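Long-range contacts in outer membrane protein Omp121 (Bacteroides thetaiotaomicron, PDB 5FQ8), which probably imports nutrients across the outer membrane as a TonB-dependent receptor, and binds calcium and magnesium ions: residues G445-Q450 and F503-S508; V487-S492 and I513-M518; A608-R613 and V626-A631. All blocks are in the same frame, centred on the assembly; numbering follows the deposited sequence.

How the interactions relate
Followed from the N terminus, the chain opens interaction 1 at 445-450 and interaction 2 at 487-492 before 503-508 closes the first and 513-518 the second, so these two contacts cross. Interaction 1 lays the loop between strands 472-495 and 513-534 against the start of strand 446-469; interaction 2 zips the two strands on either side of that loop into an antiparallel pair. They touch where the backbone of Glu449 meets that of Ser492. Interaction 3 comes later in series and closes a short loop between 608-613 and 626-631, its centre about 17 Å from that of interaction 2. All three also touch a second copy of the protein.

Interaction 1: G445-Q450 and F503-S508; sequences GQYSEQ and FNLKNS
Tyr447 holds CG anti to the backbone N (chi1 173°), which carries its ring away from strand 446-469 and up against residues 503-505. Phe503 answers with the other choice: its CG sits beside the backbone N and anti to the carbonyl carbon (chi1 -67°), which carries the phenyl ring beyond the tyrosine and leaves CB as the side-chain atom in closest contact with it. The two side chains therefore meet obliquely, without ring stacking. Tyr447 CD1 touches Phe503 CB at 3.3 Å, and only the CG of the phenyl ring comes close behind, 4.0 Å from the same CD1. One face of the tyrosine lies against the peptide that follows Phe503: Phe503 O stands 3.6 Å above the ring plane, over its centre, and Asn504 N stands 3.9 Å above the plane, nearer the rim. Leu505 closes the other end of the contact, its CD2 methyl 4.2 Å from Tyr447 CD2. Asn504 to Asn507 form a type I turn, and Asn504 OD1 accepts a nearly straight bond (165°) from Lys506 N at 3.0 Å on an in-plane lone pair, making an Asx turn. The tyrosine ring thus packs one face on the Phe503-Asn504 peptide, just ahead of the turn, and apolar and ring-to-peptide packing rather than hydrogen bonding joins the segments. Leu505 N is hydrogen-bonded to Gln516 of the second subunit, which also packs on Tyr447, so the same loop belongs to the subunit interface. The loop joining strands 472-495 and 513-534 folds back over strand 446-469, which lies between strands 398-417 and 472-495; backbone bonds tie Tyr447 to Val494 on one side and Gln446 to Lys417 on the other, and the tyrosine OH makes a weak hydrogen bond to Asp414.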
ATOM      1  N   GLY B 445      -5.592  13.017   2.373  1.00 23.87           N
ATOM      2  CA  GLY B 445      -6.231  11.771   2.017  1.00 23.77           C
ATOM      3  C   GLY B 445      -5.400  10.567   2.391  1.00 23.57           C
ATOM      4  O   GLY B 445      -4.183  10.623   2.508  1.00 23.58           O
ATOM      5  N   GLN B 446      -6.080   9.449   2.574  1.00 23.43           N
ATOM      6  CA  GLN B 446      -5.415   8.202   2.902  1.00 23.27           C
ATOM      7  C   GLN B 446      -6.412   7.084   2.689  1.00 23.23           C
ATOM      8  O   GLN B 446      -7.611   7.279   2.861  1.00 23.23           O
ATOM      9  CB  GLN B 446      -4.911   8.218   4.335  1.00 24.90           C
ATOM     10  CG  GLN B 446      -4.233   6.967   4.759  1.00 26.99           C
ATOM     11  CD  GLN B 446      -3.886   6.998   6.215  1.00 26.68           C
ATOM     12  OE1 GLN B 446      -4.497   7.726   6.986  1.00 25.53           O
ATOM     13  NE2 GLN B 446      -2.887   6.230   6.602  1.00 24.54           N
ATOM     14  N   TYR B 447      -5.910   5.930   2.285  1.00 25.06           N
ATOM     15  CA  TYR B 447      -6.761   4.772   2.065  1.00 24.06           C
ATOM     16  C   TYR B 447      -5.943   3.522   2.301  1.00 30.43           C
ATOM     17  O   TYR B 447      -4.902   3.341   1.674  1.00 38.60           O
ATOM     18  CB  TYR B 447      -7.335   4.764   0.663  1.00 24.03           C
ATOM     19  CG  TYR B 447      -8.066   3.489   0.367  1.00 26.02           C
ATOM     20  CD1 TYR B 447      -9.328   3.275   0.870  1.00 31.47           C
ATOM     21  CD2 TYR B 447      -7.490   2.487  -0.397  1.00 24.17           C
ATOM     22  CE1 TYR B 447     -10.006   2.114   0.610  1.00 29.80           C
ATOM     23  CE2 TYR B 447      -8.164   1.314  -0.660  1.00 30.83           C
ATOM     24  CZ  TYR B 447      -9.423   1.132  -0.149  1.00 31.41           C
ATOM     25  OH  TYR B 447     -10.122  -0.028  -0.389  1.00 37.08           O
ATOM     26  N   SER B 448      -6.419   2.652   3.174  1.00 26.64           N
ATOM     27  CA  SER B 448      -5.730   1.401   3.422  1.00 23.17           C
ATOM     28  C   SER B 448      -6.719   0.248   3.346  1.00 23.02           C
ATOM     29  O   SER B 448      -7.932   0.428   3.416  1.00 23.02           O
ATOM     30  CB  SER B 448      -5.021   1.418   4.768  1.00 22.79           C
ATOM     31  OG  SER B 448      -5.958   1.494   5.813  1.00 22.64           O
ATOM     32  N   GLU B 449      -6.171  -0.938   3.146  1.00 23.10           N
ATOM     33  CA  GLU B 449      -6.934  -2.168   3.101  1.00 23.17           C
ATOM     34  C   GLU B 449      -6.068  -3.251   3.703  1.00 23.15           C
ATOM     35  O   GLU B 449      -4.859  -3.268   3.488  1.00 23.20           O
ATOM     36  CB  GLU B 449      -7.339  -2.531   1.671  1.00 23.45           C
ATOM     37  CG  GLU B 449      -7.943  -3.905   1.544  1.00 23.58           C
ATOM     38  CD  GLU B 449      -8.334  -4.239   0.142  1.00 23.89           C
ATOM     39  OE1 GLU B 449      -9.066  -3.447  -0.465  1.00 23.98           O
ATOM     40  OE2 GLU B 449      -7.896  -5.281  -0.366  1.00 24.08           O
ATOM     41  N   GLN B 450      -6.675  -4.126   4.482  1.00 23.10           N
ATOM     42  CA  GLN B 450      -5.954  -5.230   5.090  1.00 23.13           C
ATOM     43  C   GLN B 450      -6.813  -6.476   5.004  1.00 23.27           C
ATOM     44  O   GLN B 450      -8.028  -6.398   5.150  1.00 23.26           O
ATOM     45  CB  GLN B 450      -5.598  -4.917   6.538  1.00 22.92           C
ATOM     46  CG  GLN B 450      -4.780  -5.982   7.189  1.00 22.98           C
ATOM     47  CD  GLN B 450      -4.663  -5.784   8.671  1.00 22.83           C
ATOM     48  OE1 GLN B 450      -4.854  -4.683   9.169  1.00 26.78           O
ATOM     49  NE2 GLN B 450      -4.359  -6.851   9.392  1.00 22.92           N
ATOM     50  N   PHE B 503     -11.400   6.278  -3.096  1.00 24.64           N
ATOM     51  CA  PHE B 503     -10.614   5.493  -2.151  1.00 24.31           C
ATOM     52  C   PHE B 503     -10.128   4.243  -2.880  1.00 35.37           C
ATOM     53  O   PHE B 503     -10.793   3.211  -2.881  1.00 24.44           O
ATOM     54  CB  PHE B 503     -11.424   5.142  -0.922  1.00 24.06           C
ATOM     55  CG  PHE B 503     -11.796   6.325  -0.066  1.00 28.87           C
ATOM     56  CD1 PHE B 503     -10.963   7.412   0.071  1.00 28.38           C
ATOM     57  CD2 PHE B 503     -12.996   6.334   0.617  1.00 23.91           C
ATOM     58  CE1 PHE B 503     -11.325   8.487   0.864  1.00 25.44           C
ATOM     59  CE2 PHE B 503     -13.358   7.407   1.414  1.00 23.84           C
ATOM     60  CZ  PHE B 503     -12.522   8.483   1.535  1.00 23.82           C
ATOM     61  N   ASN B 504      -8.950   4.344  -3.494  1.00 34.83           N
ATOM     62  CA  ASN B 504      -8.387   3.261  -4.291  1.00 41.38           C
ATOM     63  C   ASN B 504      -6.872   3.383  -4.302  1.00 24.65           C
ATOM     64  O   ASN B 504      -6.337   4.485  -4.380  1.00 28.29           O
ATOM     65  CB  ASN B 504      -8.931   3.294  -5.722  1.00 25.11           C
ATOM     66  CG  ASN B 504      -8.654   2.023  -6.480  1.00 29.88           C
ATOM     67  OD1 ASN B 504      -7.548   1.792  -6.948  1.00 38.87           O
ATOM     68  ND2 ASN B 504      -9.664   1.194  -6.613  1.00 31.25           N
ATOM     69  N   LEU B 505      -6.189   2.242  -4.245  1.00 24.61           N
ATOM     70  CA  LEU B 505      -4.731   2.231  -4.260  1.00 24.62           C
ATOM     71  C   LEU B 505      -4.130   2.859  -5.506  1.00 24.97           C
ATOM     72  O   LEU B 505      -2.934   3.148  -5.507  1.00 25.00           O
ATOM     73  CB  LEU B 505      -4.236   0.801  -4.125  1.00 24.60           C
ATOM     74  CG  LEU B 505      -4.648   0.173  -2.800  1.00 24.28           C
ATOM     75  CD1 LEU B 505      -4.360  -1.292  -2.790  1.00 24.33           C
ATOM     76  CD2 LEU B 505      -3.896   0.866  -1.696  1.00 24.01           C
ATOM     77  N   LYS B 506      -4.905   3.062  -6.562  1.00 25.27           N
ATOM     78  CA  LYS B 506      -4.419   3.773  -7.733  1.00 25.65           C
ATOM     79  C   LYS B 506      -4.463   5.276  -7.568  1.00 25.65           C
ATOM     80  O   LYS B 506      -3.891   5.977  -8.400  1.00 25.95           O
ATOM     81  CB  LYS B 506      -5.248   3.421  -8.956  1.00 34.55           C
ATOM     82  CG  LYS B 506      -4.945   2.098  -9.575  1.00 35.79           C
ATOM     83  CD  LYS B 506      -5.878   1.838 -10.737  1.00 38.60           C
ATOM     84  CE  LYS B 506      -7.098   1.053 -10.312  1.00 35.25           C
ATOM     85  NZ  LYS B 506      -7.726   0.371 -11.479  1.00 31.13           N
ATOM     86  N   ASN B 507      -5.130   5.788  -6.534  1.00 25.35           N
ATOM     87  CA  ASN B 507      -5.457   7.209  -6.474  1.00 25.41           C
ATOM     88  C   ASN B 507      -4.381   8.035  -5.808  1.00 26.54           C
ATOM     89  O   ASN B 507      -4.693   9.000  -5.125  1.00 28.81           O
ATOM     90  CB  ASN B 507      -6.789   7.400  -5.766  1.00 25.23           C
ATOM     91  CG  ASN B 507      -7.460   8.695  -6.144  1.00 25.45           C
ATOM     92  OD1 ASN B 507      -7.311   9.175  -7.256  1.00 28.14           O
ATOM     93  ND2 ASN B 507      -8.204   9.269  -5.217  1.00 25.26           N
ATOM     94  N   SER B 508      -3.107   7.721  -6.005  1.00 33.89           N
ATOM     95  CA  SER B 508      -2.046   8.482  -5.367  1.00 36.75           C
ATOM     96  C   SER B 508      -0.846   8.565  -6.287  1.00 35.98           C
ATOM     97  O   SER B 508      -0.487   7.581  -6.936  1.00 41.91           O
ATOM     98  CB  SER B 508      -1.628   7.843  -4.048  1.00 24.86           C
ATOM     99  OG  SER B 508      -0.413   8.394  -3.583  1.00 24.85           O
TER

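Interaction 2: V487-S492 and I513-M518; sequences VSYQYS and IVEQHM
Tyr491 and Glu515 form a hydrogen-bonded antiparallel pair, with Tyr491 N giving to Glu515 O at 2.7 Å and Glu515 N returning a bond to Tyr491 O at 3.1 Å. Two residues along, Tyr489 and His517 repeat the pattern: Tyr489 N reaches His517 O at 2.9 Å, and His517 N reaches Tyr489 O at a longer 3.3 Å. Between and beyond these pairs, CA-H...O contacts such as Met518 CA to Val487 O (3.2 Å) fill in the ladder. On the face of Tyr489, Tyr491, Glu515 and His517, Tyr489 places CG between its backbone N and carbonyl carbon (chi1 67°), which swings the phenol across to the neighbouring strand. His517 CB lies over one face of that ring, 3.6 Å from its centroid, a CH-pi contact. The imidazole is turned only 24° from the phenol plane but is slid so far that the two rings barely overlap. An alanine in place of Tyr489 takes away the ring, and His517 CB is likely to be left without its CH-pi partner, with the imidazole freer to turn. The other face carries Ser488 and Met518, whose CB atoms meet at 3.7 Å. Backbone bonds therefore set the register of two strands in the beta-barrel wall of this TonB-dependent receptor, while this second face gives the second subunit both a polar group, Gln516, and an apolar one, Val514.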
ATOM      1  N   VAL B 487      -2.009 -17.078  12.109  1.00 24.89           N
ATOM      2  CA  VAL B 487      -2.614 -15.839  11.654  1.00 24.55           C
ATOM      3  C   VAL B 487      -1.656 -15.224  10.656  1.00 24.50           C
ATOM      4  O   VAL B 487      -0.440 -15.374  10.784  1.00 24.63           O
ATOM      5  CB  VAL B 487      -2.924 -14.893  12.832  1.00 24.28           C
ATOM      6  CG1 VAL B 487      -1.729 -14.739  13.701  1.00 24.32           C
ATOM      7  CG2 VAL B 487      -3.379 -13.555  12.348  1.00 23.96           C
ATOM      8  N   SER B 488      -2.203 -14.596   9.624  1.00 24.37           N
ATOM      9  CA  SER B 488      -1.399 -13.817   8.706  1.00 24.31           C
ATOM     10  C   SER B 488      -2.270 -12.699   8.173  1.00 24.06           C
ATOM     11  O   SER B 488      -3.489 -12.751   8.270  1.00 23.99           O
ATOM     12  CB  SER B 488      -0.828 -14.676   7.575  1.00 24.63           C
ATOM     13  OG  SER B 488      -1.735 -14.868   6.503  1.00 24.70           O
ATOM     14  N   TYR B 489      -1.638 -11.660   7.652  1.00 23.94           N
ATOM     15  CA  TYR B 489      -2.403 -10.616   6.993  1.00 29.26           C
ATOM     16  C   TYR B 489      -1.541  -9.964   5.934  1.00 23.82           C
ATOM     17  O   TYR B 489      -0.351 -10.233   5.825  1.00 23.97           O
ATOM     18  CB  TYR B 489      -2.947  -9.567   7.975  1.00 27.59           C
ATOM     19  CG  TYR B 489      -1.913  -8.705   8.661  1.00 25.61           C
ATOM     20  CD1 TYR B 489      -1.308  -7.651   8.004  1.00 25.58           C
ATOM     21  CD2 TYR B 489      -1.573  -8.927   9.976  1.00 23.32           C
ATOM     22  CE1 TYR B 489      -0.383  -6.874   8.622  1.00 23.21           C
ATOM     23  CE2 TYR B 489      -0.647  -8.147  10.603  1.00 23.25           C
ATOM     24  CZ  TYR B 489      -0.055  -7.123   9.920  1.00 23.19           C
ATOM     25  OH  TYR B 489       0.871  -6.337  10.548  1.00 23.15           O
ATOM     26  N   GLN B 490      -2.176  -9.104   5.149  1.00 23.74           N
ATOM     27  CA  GLN B 490      -1.513  -8.340   4.107  1.00 23.80           C
ATOM     28  C   GLN B 490      -2.075  -6.934   4.126  1.00 23.58           C
ATOM     29  O   GLN B 490      -3.262  -6.738   3.883  1.00 23.53           O
ATOM     30  CB  GLN B 490      -1.708  -8.976   2.733  1.00 24.08           C
ATOM     31  CG  GLN B 490      -0.901  -8.296   1.663  1.00 24.21           C
ATOM     32  CD  GLN B 490      -1.360  -8.644   0.299  1.00 24.48           C
ATOM     33  OE1 GLN B 490      -2.414  -9.213   0.129  1.00 26.56           O
ATOM     34  NE2 GLN B 490      -0.566  -8.318  -0.692  1.00 24.68           N
ATOM     35  N   TYR B 491      -1.227  -5.960   4.386  1.00 33.64           N
ATOM     36  CA  TYR B 491      -1.660  -4.583   4.514  1.00 28.56           C
ATOM     37  C   TYR B 491      -1.127  -3.752   3.361  1.00 23.42           C
ATOM     38  O   TYR B 491      -0.060  -4.028   2.824  1.00 23.61           O
ATOM     39  CB  TYR B 491      -1.182  -4.011   5.840  1.00 31.09           C
ATOM     40  CG  TYR B 491      -1.550  -2.575   6.057  1.00 32.12           C
ATOM     41  CD1 TYR B 491      -2.829  -2.217   6.441  1.00 26.99           C
ATOM     42  CD2 TYR B 491      -0.614  -1.575   5.892  1.00 28.13           C
ATOM     43  CE1 TYR B 491      -3.166  -0.912   6.645  1.00 25.38           C
ATOM     44  CE2 TYR B 491      -0.945  -0.266   6.098  1.00 25.14           C
ATOM     45  CZ  TYR B 491      -2.223   0.056   6.479  1.00 23.88           C
ATOM     46  OH  TYR B 491      -2.568   1.362   6.687  1.00 27.10           O
ATOM     47  N   SER B 492      -1.876  -2.730   2.977  1.00 25.20           N
ATOM     48  CA  SER B 492      -1.383  -1.844   1.939  1.00 23.50           C
ATOM     49  C   SER B 492      -2.109  -0.506   2.034  1.00 31.14           C
ATOM     50  O   SER B 492      -3.328  -0.468   2.189  1.00 26.01           O
ATOM     51  CB  SER B 492      -1.534  -2.497   0.562  1.00 23.78           C
ATOM     52  OG  SER B 492      -2.708  -2.088  -0.085  1.00 25.34           O
ATOM     53  N   ILE B 513       2.529   2.188   0.785  1.00 23.93           N
ATOM     54  CA  ILE B 513       3.112   1.520   1.937  1.00 23.80           C
ATOM     55  C   ILE B 513       2.532   0.120   2.016  1.00 23.75           C
ATOM     56  O   ILE B 513       1.313  -0.042   2.046  1.00 23.62           O
ATOM     57  CB  ILE B 513       2.837   2.321   3.219  1.00 23.55           C
ATOM     58  CG1 ILE B 513       3.234   3.769   3.010  1.00 23.64           C
ATOM     59  CG2 ILE B 513       3.584   1.744   4.382  1.00 23.49           C
ATOM     60  CD1 ILE B 513       2.807   4.640   4.117  1.00 23.44           C
ATOM     61  N   VAL B 514       3.388  -0.892   2.040  1.00 23.89           N
ATOM     62  CA  VAL B 514       2.929  -2.270   2.162  1.00 25.23           C
ATOM     63  C   VAL B 514       3.525  -2.912   3.409  1.00 23.81           C
ATOM     64  O   VAL B 514       4.670  -2.632   3.777  1.00 23.90           O
ATOM     65  CB  VAL B 514       3.270  -3.109   0.903  1.00 24.20           C
ATOM     66  CG1 VAL B 514       2.893  -2.367  -0.322  1.00 24.33           C
ATOM     67  CG2 VAL B 514       4.708  -3.464   0.866  1.00 24.42           C
ATOM     68  N   GLU B 515       2.745  -3.787   4.047  1.00 24.90           N
ATOM     69  CA  GLU B 515       3.187  -4.591   5.179  1.00 23.68           C
ATOM     70  C   GLU B 515       2.573  -5.978   5.119  1.00 23.75           C
ATOM     71  O   GLU B 515       1.423  -6.143   4.720  1.00 23.69           O
ATOM     72  CB  GLU B 515       2.824  -3.943   6.513  1.00 43.43           C
ATOM     73  CG  GLU B 515       3.549  -2.652   6.806  1.00 44.09           C
ATOM     74  CD  GLU B 515       3.013  -1.938   8.021  1.00 51.73           C
ATOM     75  OE1 GLU B 515       2.592  -2.629   8.977  1.00 56.64           O
ATOM     76  OE2 GLU B 515       3.007  -0.686   8.011  1.00 54.51           O
ATOM     77  N   GLN B 516       3.337  -6.963   5.559  1.00 23.91           N
ATOM     78  CA  GLN B 516       2.935  -8.361   5.539  1.00 24.05           C
ATOM     79  C   GLN B 516       3.323  -8.989   6.866  1.00 24.06           C
ATOM     80  O   GLN B 516       4.357  -8.634   7.433  1.00 36.41           O
ATOM     81  CB  GLN B 516       3.613  -9.069   4.362  1.00 24.39           C
ATOM     82  CG  GLN B 516       3.808 -10.550   4.493  1.00 24.63           C
ATOM     83  CD  GLN B 516       4.837 -11.065   3.520  1.00 49.82           C
ATOM     84  OE1 GLN B 516       5.795 -10.371   3.189  1.00 25.07           O
ATOM     85  NE2 GLN B 516       4.644 -12.283   3.046  1.00 39.64           N
ATOM     86  N   HIS B 517       2.501  -9.906   7.372  1.00 25.07           N
ATOM     87  CA  HIS B 517       2.760 -10.489   8.688  1.00 29.76           C
ATOM     88  C   HIS B 517       2.158 -11.883   8.799  1.00 24.26           C
ATOM     89  O   HIS B 517       1.121 -12.160   8.208  1.00 24.23           O
ATOM     90  CB  HIS B 517       2.199  -9.600   9.795  1.00 35.08           C
ATOM     91  CG  HIS B 517       2.510 -10.082  11.168  1.00 30.89           C
ATOM     92  ND1 HIS B 517       3.706  -9.819  11.792  1.00 32.71           N
ATOM     93  CD2 HIS B 517       1.789 -10.826  12.037  1.00 27.86           C
ATOM     94  CE1 HIS B 517       3.709 -10.373  12.991  1.00 28.84           C
ATOM     95  NE2 HIS B 517       2.556 -10.991  13.164  1.00 28.11           N
ATOM     96  N   MET B 518       2.806 -12.747   9.580  1.00 24.46           N
ATOM     97  CA  MET B 518       2.327 -14.105   9.794  1.00 24.68           C
ATOM     98  C   MET B 518       2.921 -14.685  11.067  1.00 24.84           C
ATOM     99  O   MET B 518       4.119 -14.554  11.292  1.00 27.13           O
ATOM    100  CB  MET B 518       2.691 -15.020   8.626  1.00 33.95           C
ATOM    101  CG  MET B 518       2.499 -16.480   8.980  1.00 31.30           C
ATOM    102  SD  MET B 518       3.751 -17.550   8.337  1.00 37.31           S
ATOM    103  CE  MET B 518       3.646 -18.916   9.459  1.00 38.53           C
TER

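Interaction 3: A608-R613 and V626-A631. With MG (magnesium ion), chain L.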
ATOM      1  N   ALA B 608      14.822  -5.664  12.568  1.00 25.80           N
ATOM      2  CA  ALA B 608      13.683  -5.128  11.849  1.00 25.42           C
ATOM      3  C   ALA B 608      14.146  -4.201  10.743  1.00 25.48           C
ATOM      4  O   ALA B 608      15.265  -3.715  10.748  1.00 25.75           O
ATOM      5  CB  ALA B 608      12.753  -4.383  12.798  1.00 25.09           C
ATOM      6  N   GLN B 609      13.276  -3.981   9.774  1.00 25.25           N
ATOM      7  CA  GLN B 609      13.512  -2.909   8.831  1.00 25.27           C
ATOM      8  C   GLN B 609      13.582  -1.606   9.600  1.00 25.16           C
ATOM      9  O   GLN B 609      12.720  -1.318  10.425  1.00 24.88           O
ATOM     10  CB  GLN B 609      12.408  -2.853   7.789  1.00 25.94           C
ATOM     11  CG  GLN B 609      12.686  -1.915   6.678  1.00 25.13           C
ATOM     12  CD  GLN B 609      11.440  -1.509   5.962  1.00 39.95           C
ATOM     13  OE1 GLN B 609      10.350  -1.607   6.503  1.00 35.29           O
ATOM     14  NE2 GLN B 609      11.582  -1.060   4.735  1.00 36.89           N
ATOM     15  N   SER B 610      14.618  -0.821   9.341  1.00 25.41           N
ATOM     16  CA  SER B 610      14.895   0.323  10.188  1.00 25.41           C
ATOM     17  C   SER B 610      13.744   1.315  10.163  1.00 25.05           C
ATOM     18  O   SER B 610      13.242   1.687   9.105  1.00 24.96           O
ATOM     19  CB  SER B 610      16.194   0.982   9.748  1.00 25.79           C
ATOM     20  OG  SER B 610      17.258   0.052   9.811  1.00 28.86           O
ATOM     21  N   SER B 611      13.309   1.724  11.345  1.00 24.89           N
ATOM     22  CA  SER B 611      12.371   2.827  11.458  1.00 24.63           C
ATOM     23  C   SER B 611      12.620   3.533  12.776  1.00 24.68           C
ATOM     24  O   SER B 611      13.263   3.003  13.681  1.00 24.85           O
ATOM     25  CB  SER B 611      10.913   2.364  11.340  1.00 24.28           C
ATOM     26  OG  SER B 611      10.611   1.375  12.295  1.00 24.21           O
ATOM     27  N   ASN B 612      12.108   4.748  12.871  1.00 26.19           N
ATOM     28  CA  ASN B 612      12.304   5.555  14.062  1.00 36.04           C
ATOM     29  C   ASN B 612      10.973   6.183  14.432  1.00 24.33           C
ATOM     30  O   ASN B 612      10.368   6.877  13.618  1.00 24.21           O
ATOM     31  CB  ASN B 612      13.383   6.626  13.830  1.00 27.82           C
ATOM     32  CG  ASN B 612      14.693   6.044  13.322  1.00 25.30           C
ATOM     33  OD1 ASN B 612      15.453   5.469  14.078  1.00 25.51           O
ATOM     34  ND2 ASN B 612      14.951   6.194  12.040  1.00 25.38           N
ATOM     35  N   ARG B 613      10.510   5.929  15.646  1.00 24.24           N
ATOM     36  CA  ARG B 613       9.239   6.464  16.115  1.00 31.19           C
ATOM     37  C   ARG B 613       9.485   7.825  16.756  1.00 31.06           C
ATOM     38  O   ARG B 613      10.105   7.914  17.816  1.00 33.67           O
ATOM     39  CB  ARG B 613       8.591   5.487  17.095  1.00 34.63           C
ATOM     40  CG  ARG B 613       7.152   5.138  16.759  1.00 53.29           C
ATOM     41  CD  ARG B 613       6.670   3.892  17.507  1.00 60.41           C
ATOM     42  NE  ARG B 613       5.230   3.682  17.337  1.00 57.54           N
ATOM     43  CZ  ARG B 613       4.593   2.540  17.593  1.00 59.23           C
ATOM     44  NH1 ARG B 613       5.268   1.485  18.025  1.00 61.70           N
ATOM     45  NH2 ARG B 613       3.282   2.455  17.406  1.00 64.86           N
ATOM     46  N   VAL B 626      18.137   3.436  -0.336  1.00 27.49           N
ATOM     47  CA  VAL B 626      18.839   2.444   0.459  1.00 27.57           C
ATOM     48  C   VAL B 626      17.853   1.795   1.411  1.00 27.10           C
ATOM     49  O   VAL B 626      17.009   2.469   1.995  1.00 26.75           O
ATOM     50  CB  VAL B 626      19.994   3.091   1.240  1.00 27.83           C
ATOM     51  CG1 VAL B 626      20.695   2.052   2.082  1.00 27.95           C
ATOM     52  CG2 VAL B 626      20.933   3.771   0.285  1.00 28.32           C
ATOM     53  N   ASN B 627      17.959   0.496   1.567  1.00 27.14           N
ATOM     54  CA  ASN B 627      17.199  -0.178   2.594  1.00 26.78           C
ATOM     55  C   ASN B 627      18.109  -0.434   3.766  1.00 26.92           C
ATOM     56  O   ASN B 627      19.316  -0.550   3.610  1.00 27.35           O
ATOM     57  CB  ASN B 627      16.630  -1.494   2.087  1.00 33.66           C
ATOM     58  CG  ASN B 627      15.481  -1.969   2.921  1.00 26.31           C
ATOM     59  OD1 ASN B 627      14.645  -1.179   3.313  1.00 25.98           O
ATOM     60  ND2 ASN B 627      15.437  -3.251   3.214  1.00 26.35           N
ATOM     61  N   ALA B 628      17.526  -0.525   4.952  1.00 26.64           N
ATOM     62  CA  ALA B 628      18.352  -0.681   6.132  1.00 26.77           C
ATOM     63  C   ALA B 628      17.637  -1.539   7.154  1.00 27.86           C
ATOM     64  O   ALA B 628      16.410  -1.627   7.174  1.00 26.12           O
ATOM     65  CB  ALA B 628      18.725   0.670   6.732  1.00 26.79           C
ATOM     66  N   TYR B 629      18.434  -2.180   7.992  1.00 26.74           N
ATOM     67  CA  TYR B 629      17.953  -3.020   9.065  1.00 26.59           C
ATOM     68  C   TYR B 629      18.508  -2.505  10.382  1.00 26.69           C
ATOM     69  O   TYR B 629      19.568  -1.884  10.419  1.00 34.15           O
ATOM     70  CB  TYR B 629      18.349  -4.458   8.811  1.00 26.86           C
ATOM     71  CG  TYR B 629      17.478  -5.118   7.775  1.00 40.06           C
ATOM     72  CD1 TYR B 629      16.267  -5.689   8.134  1.00 35.22           C
ATOM     73  CD2 TYR B 629      17.843  -5.149   6.445  1.00 26.92           C
ATOM     74  CE1 TYR B 629      15.455  -6.287   7.205  1.00 35.82           C
ATOM     75  CE2 TYR B 629      17.037  -5.739   5.510  1.00 34.11           C
ATOM     76  CZ  TYR B 629      15.841  -6.313   5.898  1.00 33.68           C
ATOM     77  OH  TYR B 629      15.010  -6.913   4.986  1.00 35.79           O
ATOM     78  N   SER B 630      17.761  -2.721  11.454  1.00 26.43           N
ATOM     79  CA  SER B 630      18.116  -2.228  12.773  1.00 26.51           C
ATOM     80  C   SER B 630      17.977  -3.350  13.786  1.00 45.57           C
ATOM     81  O   SER B 630      17.223  -4.299  13.581  1.00 39.70           O
ATOM     82  CB  SER B 630      17.244  -1.049  13.179  1.00 26.15           C
ATOM     83  OG  SER B 630      17.763  -0.417  14.330  1.00 31.38           O
ATOM     84  N   ALA B 631      18.707  -3.241  14.884  1.00 29.44           N
ATOM     85  CA  ALA B 631      18.621  -4.255  15.924  1.00 26.95           C
ATOM     86  C   ALA B 631      17.330  -4.090  16.699  1.00 39.30           C
ATOM     87  O   ALA B 631      17.000  -2.987  17.146  1.00 37.56           O
ATOM     88  CB  ALA B 631      19.805  -4.174  16.874  1.00 27.42           C
TER
HETATM   89 MG    MG L1986      17.052  -1.137  18.343  1.00 13.48          MG
HETATM   90  O   HOH W   1      16.364  -0.206  16.665  1.00 43.12           O
HETATM   91  O   HOH W   2      17.678  -2.497  19.684  1.00 13.38           O
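Ser610 and Ala628 meet just past the two-residue bridge of this contact, where Ser610 N gives a nearly straight bond to Ala628 O at 2.9 Å. The serine hydroxyl, beside its own backbone N (chi1 -58°), lies against residues 628-630, with OG 3.5 Å from Ala628 CB; its hydrogen-bond partner is a polar side chain on the chain of another protein. Gln609 stretches out fully, and its NE2 makes a weak bond of 3.4 Å to Asn627 OD1, the side chains crossing at about a right angle and their amide planes 60° apart. Tyr629 brings CD1 to 3.4 Å from Ala608 O, while its OH bonds Asn507 of the second subunit. Ala608 and Ser630 pair through both backbone bonds. Ser630 puts OG anti to its N (chi1 -168°), where it accepts from a water at 2.7 Å that is itself bound to the magnesium ion; OG also bonds an acidic side chain of the other protein. Ala631 O binds the magnesium directly at 2.2 Å, with Asn633 and a backbone atom of that protein also ligands. The short ladder thus offers a direct ligand in the Ala631 carbonyl and a second-shell hydroxyl on Ser630, and the ion bridges the two protein chains.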